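Local coordinates for protein endoglucanase (Bacillus akibai, PDB 1UWW) that hydrolyses internal beta-1,4 linkages of cellulose and related beta-glucans, this chain being its family 28 carbohydrate-binding module, specific for non-crystalline cellulose, at residues Q28-L42 with N67-S79. Residues are numbered along the deposited sequence; the frame is centred on the assembly and turned at random.
Sequences QGWDWAGESGVKTAL and NWATAPRLDFWKS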
loop_
_atom_site.group_PDB
_atom_site.type_symbol
_atom_site.label_atom_id
_atom_site.label_comp_id
_atom_site.label_asym_id
_atom_site.label_seq_id
_atom_site.Cartn_x
_atom_site.Cartn_y
_atom_site.Cartn_z
ATOM N N GLN A 28 3.273 26.935 1.463
ATOM C CA GLN A 28 2.104 26.826 2.338
ATOM C C GLN A 28 2.269 25.780 3.454
ATOM O O GLN A 28 1.362 25.010 3.767
ATOM C CB GLN A 28 0.815 26.631 1.549
ATOM C CG GLN A 28 0.539 27.811 0.602
ATOM C CD GLN A 28 -0.876 27.855 0.107
ATOM O OE1 GLN A 28 -1.335 26.955 -0.589
ATOM N NE2 GLN A 28 -1.602 28.910 0.480
ATOM N N GLY A 29 3.438 25.778 4.071
ATOM C CA GLY A 29 3.723 24.930 5.213
ATOM C C GLY A 29 4.265 23.544 4.923
ATOM O O GLY A 29 4.548 22.798 5.866
ATOM N N TRP A 30 4.374 23.175 3.652
ATOM C CA TRP A 30 4.900 21.859 3.252
ATOM C C TRP A 30 6.420 21.839 3.280
ATOM O O TRP A 30 7.074 22.788 2.833
ATOM C CB TRP A 30 4.383 21.500 1.856
ATOM C CG TRP A 30 2.931 21.169 1.860
ATOM C CD1 TRP A 30 1.873 22.024 1.743
ATOM C CD2 TRP A 30 2.377 19.868 2.046
ATOM N NE1 TRP A 30 0.699 21.323 1.827
ATOM C CE2 TRP A 30 0.977 20.001 2.043
ATOM C CE3 TRP A 30 2.927 18.600 2.266
ATOM C CZ2 TRP A 30 0.122 18.913 2.212
ATOM C CZ3 TRP A 30 2.086 17.523 2.434
ATOM C CH2 TRP A 30 0.687 17.685 2.403
ATOM N N ASP A 31 6.981 20.735 3.732
ATOM C CA ASP A 31 8.419 20.573 3.853
ATOM C C ASP A 31 8.753 19.095 3.749
ATOM O O ASP A 31 7.857 18.246 3.646
ATOM C CB ASP A 31 8.867 21.106 5.209
ATOM C CG ASP A 31 10.275 21.627 5.219
ATOM O OD1 ASP A 31 11.048 21.389 4.271
ATOM O OD2 ASP A 31 10.685 22.349 6.175
ATOM N N TRP A 32 10.032 18.775 3.762
ATOM C CA TRP A 32 10.472 17.386 3.833
ATOM C C TRP A 32 10.331 16.846 5.252
ATOM O O TRP A 32 10.730 17.512 6.222
ATOM C CB TRP A 32 11.921 17.239 3.392
ATOM C CG TRP A 32 12.158 17.500 1.959
ATOM C CD1 TRP A 32 13.009 18.426 1.420
ATOM C CD2 TRP A 32 11.549 16.832 0.827
ATOM N NE1 TRP A 32 12.972 18.379 0.049
ATOM C CE2 TRP A 32 12.083 17.405 -0.345
ATOM C CE3 TRP A 32 10.630 15.779 0.693
ATOM C CZ2 TRP A 32 11.742 16.964 -1.615
ATOM C CZ3 TRP A 32 10.282 15.369 -0.575
ATOM C CH2 TRP A 32 10.844 15.954 -1.711
ATOM N N ALA A 33 9.816 15.629 5.400
ATOM C CA ALA A 33 9.921 14.907 6.663
ATOM C C ALA A 33 11.397 14.623 6.939
ATOM O O ALA A 33 12.182 14.466 5.997
ATOM C CB ALA A 33 9.123 13.615 6.612
ATOM N N GLY A 34 11.786 14.563 8.220
ATOM C CA GLY A 34 13.161 14.227 8.587
ATOM C C GLY A 34 13.621 12.890 8.007
ATOM O O GLY A 34 14.768 12.742 7.593
ATOM N N GLU A 35 12.705 11.929 7.904
ATOM C CA GLU A 35 13.037 10.621 7.326
ATOM C C GLU A 35 12.964 10.537 5.787
ATOM O O GLU A 35 13.115 9.459 5.221
ATOM C CB GLU A 35 12.141 9.536 7.937
ATOM C CG GLU A 35 12.387 9.291 9.415
ATOM C CD GLU A 35 13.699 8.560 9.678
ATOM O OE1 GLU A 35 13.870 7.417 9.176
ATOM O OE2 GLU A 35 14.570 9.119 10.386
ATOM N N SER A 36 12.711 11.653 5.095
ATOM C CA SER A 36 12.637 11.608 3.639
ATOM C C SER A 36 13.933 11.132 3.001
ATOM O O SER A 36 15.002 11.549 3.414
ATOM C CB SER A 36 12.311 12.969 3.053
ATOM O OG SER A 36 12.106 12.861 1.658
ATOM N N GLY A 37 13.839 10.281 1.992
ATOM C CA GLY A 37 15.013 9.851 1.245
ATOM C C GLY A 37 15.479 10.840 0.185
ATOM O O GLY A 37 16.523 10.666 -0.456
ATOM N N VAL A 38 14.690 11.881 -0.048
ATOM C CA VAL A 38 14.997 12.918 -1.007
ATOM C C VAL A 38 14.808 14.234 -0.283
ATOM O O VAL A 38 13.762 14.475 0.339
ATOM C CB VAL A 38 14.056 12.839 -2.238
ATOM C CG1 VAL A 38 14.214 14.074 -3.144
ATOM C CG2 VAL A 38 14.306 11.536 -3.012
ATOM N N LYS A 39 15.811 15.100 -0.348
ATOM C CA LYS A 39 15.748 16.391 0.303
ATOM C C LYS A 39 16.184 17.520 -0.633
ATOM O O LYS A 39 16.615 18.581 -0.170
ATOM C CB LYS A 39 16.521 16.343 1.626
ATOM C CG LYS A 39 15.819 15.444 2.665
ATOM C CD LYS A 39 16.217 15.740 4.073
ATOM C CE LYS A 39 15.652 14.714 5.048
ATOM N NZ LYS A 39 16.438 14.645 6.321
ATOM N N THR A 40 15.953 17.287 -1.931
ATOM C CA THR A 40 16.231 18.232 -3.024
ATOM C C THR A 40 15.356 19.506 -2.922
ATOM O O THR A 40 14.360 19.538 -2.213
ATOM C CB THR A 40 16.026 17.529 -4.458
ATOM O OG1 THR A 40 14.673 17.061 -4.633
ATOM C CG2 THR A 40 16.875 16.278 -4.653
ATOM N N ALA A 41 15.709 20.555 -3.651
ATOM C CA ALA A 41 14.965 21.810 -3.622
ATOM C C ALA A 41 13.459 21.614 -3.914
ATOM O O ALA A 41 13.075 21.033 -4.938
ATOM C CB ALA A 41 15.549 22.778 -4.637
ATOM N N LEU A 42 12.649 22.128 -3.001
ATOM C CA LEU A 42 11.194 22.188 -3.138
ATOM C C LEU A 42 10.855 23.600 -3.576
ATOM O O LEU A 42 11.082 24.561 -2.827
ATOM C CB LEU A 42 10.507 21.917 -1.808
ATOM C CG LEU A 42 10.376 20.488 -1.336
ATOM C CD1 LEU A 42 10.034 20.420 0.149
ATOM C CD2 LEU A 42 9.314 19.770 -2.144
ATOM N N ASN A 67 11.886 -0.604 1.758
ATOM C CA ASN A 67 11.221 -0.040 0.586
ATOM C C ASN A 67 10.855 1.448 0.661
ATOM O O ASN A 67 10.411 2.008 -0.338
ATOM C CB ASN A 67 9.961 -0.857 0.255
ATOM C CG ASN A 67 10.290 -2.183 -0.398
ATOM O OD1 ASN A 67 10.991 -2.233 -1.412
ATOM N ND2 ASN A 67 9.772 -3.274 0.173
ATOM N N TRP A 68 10.987 2.065 1.835
ATOM C CA TRP A 68 10.759 3.496 2.020
ATOM C C TRP A 68 12.041 4.313 2.211
ATOM O O TRP A 68 11.997 5.533 2.270
ATOM C CB TRP A 68 9.820 3.750 3.204
ATOM C CG TRP A 68 8.366 3.481 2.942
ATOM C CD1 TRP A 68 7.784 2.990 1.803
ATOM C CD2 TRP A 68 7.308 3.712 3.851
ATOM N NE1 TRP A 68 6.423 2.900 1.971
ATOM C CE2 TRP A 68 6.108 3.333 3.222
ATOM C CE3 TRP A 68 7.254 4.189 5.154
ATOM C CZ2 TRP A 68 4.871 3.436 3.844
ATOM C CZ3 TRP A 68 6.010 4.279 5.783
ATOM C CH2 TRP A 68 4.843 3.923 5.111
ATOM N N ALA A 69 13.208 3.670 2.247
ATOM C CA ALA A 69 14.443 4.438 2.415
ATOM C C ALA A 69 14.684 5.509 1.339
ATOM O O ALA A 69 15.185 6.561 1.674
ATOM C CB ALA A 69 15.639 3.520 2.506
ATOM N N THR A 70 14.366 5.215 0.081
ATOM C CA THR A 70 14.610 6.141 -1.025
ATOM C C THR A 70 13.413 7.039 -1.358
ATOM O O THR A 70 13.477 7.810 -2.314
ATOM C CB THR A 70 14.951 5.373 -2.294
ATOM O OG1 THR A 70 13.848 4.562 -2.667
ATOM C CG2 THR A 70 16.131 4.400 -2.083
ATOM N N ALA A 71 12.326 6.927 -0.588
ATOM C CA ALA A 71 11.072 7.610 -0.928
ATOM C C ALA A 71 11.101 9.054 -0.526
ATOM O O ALA A 71 11.337 9.346 0.651
ATOM C CB ALA A 71 9.929 6.943 -0.221
ATOM N N PRO A 72 10.778 9.974 -1.441
ATOM C CA PRO A 72 10.384 11.314 -0.994
ATOM C C PRO A 72 9.255 11.229 0.040
ATOM O O PRO A 72 8.298 10.463 -0.157
ATOM C CB PRO A 72 9.880 11.991 -2.270
ATOM C CG PRO A 72 10.595 11.267 -3.409
ATOM C CD PRO A 72 10.740 9.836 -2.901
ATOM N N ARG A 73 9.337 12.031 1.080
ATOM C CA ARG A 73 8.352 12.062 2.142
ATOM C C ARG A 73 8.067 13.512 2.458
ATOM O O ARG A 73 8.842 14.191 3.110
ATOM C CB ARG A 73 8.860 11.359 3.387
ATOM C CG ARG A 73 9.065 9.889 3.358
ATOM C CD ARG A 73 9.053 9.312 4.766
ATOM N NE ARG A 73 9.772 8.063 4.931
ATOM C CZ ARG A 73 9.598 7.267 5.993
ATOM N NH1 ARG A 73 8.757 7.624 6.962
ATOM N NH2 ARG A 73 10.266 6.132 6.087
ATOM N N LEU A 74 6.927 13.980 1.991
ATOM C CA LEU A 74 6.449 15.324 2.325
ATOM C C LEU A 74 5.807 15.312 3.697
ATOM O O LEU A 74 5.287 14.295 4.133
ATOM C CB LEU A 74 5.404 15.800 1.331
ATOM C CG LEU A 74 5.859 16.051 -0.085
ATOM C CD1 LEU A 74 4.663 16.451 -0.939
ATOM C CD2 LEU A 74 6.860 17.182 -0.123
ATOM N N ASP A 75 5.822 16.443 4.370
ATOM C CA ASP A 75 5.302 16.588 5.721
ATOM C C ASP A 75 4.602 17.936 5.828
ATOM O O ASP A 75 5.088 18.947 5.333
ATOM C CB ASP A 75 6.483 16.450 6.696
ATOM C CG ASP A 75 6.107 16.134 8.104
ATOM O OD1 ASP A 75 4.927 15.868 8.408
ATOM O OD2 ASP A 75 7.011 16.162 8.991
ATOM N N PHE A 76 3.472 17.956 6.513
ATOM C CA PHE A 76 2.612 19.127 6.677
ATOM C C PHE A 76 2.111 19.170 8.115
ATOM O O PHE A 76 1.291 18.360 8.496
ATOM C CB PHE A 76 1.446 19.045 5.685
ATOM C CG PHE A 76 0.497 20.184 5.748
ATOM C CD1 PHE A 76 0.762 21.389 5.102
ATOM C CD2 PHE A 76 -0.688 20.061 6.438
ATOM C CE1 PHE A 76 -0.164 22.419 5.126
ATOM C CE2 PHE A 76 -1.589 21.103 6.482
ATOM C CZ PHE A 76 -1.325 22.282 5.830
ATOM N N TRP A 77 2.618 20.108 8.901
ATOM C CA TRP A 77 2.209 20.288 10.285
ATOM C C TRP A 77 1.185 21.398 10.397
ATOM O O TRP A 77 1.419 22.523 9.932
ATOM C CB TRP A 77 3.413 20.614 11.181
ATOM C CG TRP A 77 4.347 19.440 11.387
ATOM C CD1 TRP A 77 5.034 18.747 10.436
ATOM C CD2 TRP A 77 4.684 18.808 12.640
ATOM N NE1 TRP A 77 5.757 17.726 11.008
ATOM C CE2 TRP A 77 5.567 17.750 12.359
ATOM C CE3 TRP A 77 4.325 19.041 13.977
ATOM C CZ2 TRP A 77 6.096 16.932 13.352
ATOM C CZ3 TRP A 77 4.870 18.225 14.963
ATOM C CH2 TRP A 77 5.734 17.193 14.645
ATOM N N LYS A 78 0.064 21.130 11.047
ATOM C CA LYS A 78 -0.937 22.146 11.306
ATOM C C LYS A 78 -1.738 21.796 12.532
ATOM O O LYS A 78 -2.140 20.652 12.713
ATOM C CB LYS A 78 -1.867 22.268 10.099
ATOM C CG LYS A 78 -2.736 23.509 10.105
ATOM C CD LYS A 78 -3.734 23.573 8.940
ATOM C CE LYS A 78 -5.079 24.219 9.353
ATOM N NZ LYS A 78 -6.017 23.187 9.863
ATOM N N SER A 79 -1.961 22.792 13.392
ATOM C CA SER A 79 -2.946 22.678 14.456
ATOM C C SER A 79 -4.358 22.515 13.871
ATOM O O SER A 79 -4.656 22.938 12.745
ATOM C CB SER A 79 -2.884 23.895 15.399
ATOM O OG SER A 79 -3.085 25.107 14.708
HETATM O O HOH W 1 5.478 20.833 7.519
HETATM O O HOH W 2 3.614 23.461 8.549
HETATM O O HOH W 3 8.870 18.120 8.583
#
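Phe-76 lies over one face of the Trp-30 indole. Its ring makes an offset stack on the five-membered ring, centroids 4.5 Å apart and planes inclined 30°, while its CB sits above the six-membered ring in a CH-pi contact. CG anti to the backbone N (chi1 -180°) puts Phe-76 there, and Leu-74 CB meets the indole at its edge. The backbones carrying these rings pair as a short antiparallel ladder. Asp-31 and Asp-75 form its hydrogen-bonded pair, with Asp-75 N 2.8 Å from Asp-31 O, and Ala-33 N continues it to Arg-73 O at 2.9 Å. After the Ala-33 to Ser-36 type I turn, Ser-36 OG accepts a hydrogen bond from Arg-73 N and donates to Val-38 O, and Gly-37 N hydrogen-bonds to Ala-71 O. The Arg-73 guanidinium is sandwiched between Glu-35 CB and Trp-68 CE3, yet its buried NE has no polar partner. Trp-32 packs CZ3 3.8 Å from Pro-72 CB; NE1 bonds Thr-40 O in the ring plane, and Val-38 O and Leu-42 CD1 over opposite faces help hold the ring. Ser-20 OG accepts a hydrogen bond from Trp-30 NE1, and Lys-13 and Arg-27 salt-bridge Asp-31. Strand 30-32 is one edge of a five-stranded antiparallel sheet within the chain; strand 73-77 joins it to 165-173, and from the facing sheet of the beta-sandwich Leu-53 packs on Trp-30 and Trp-55 meets Trp-32 edge-to-face.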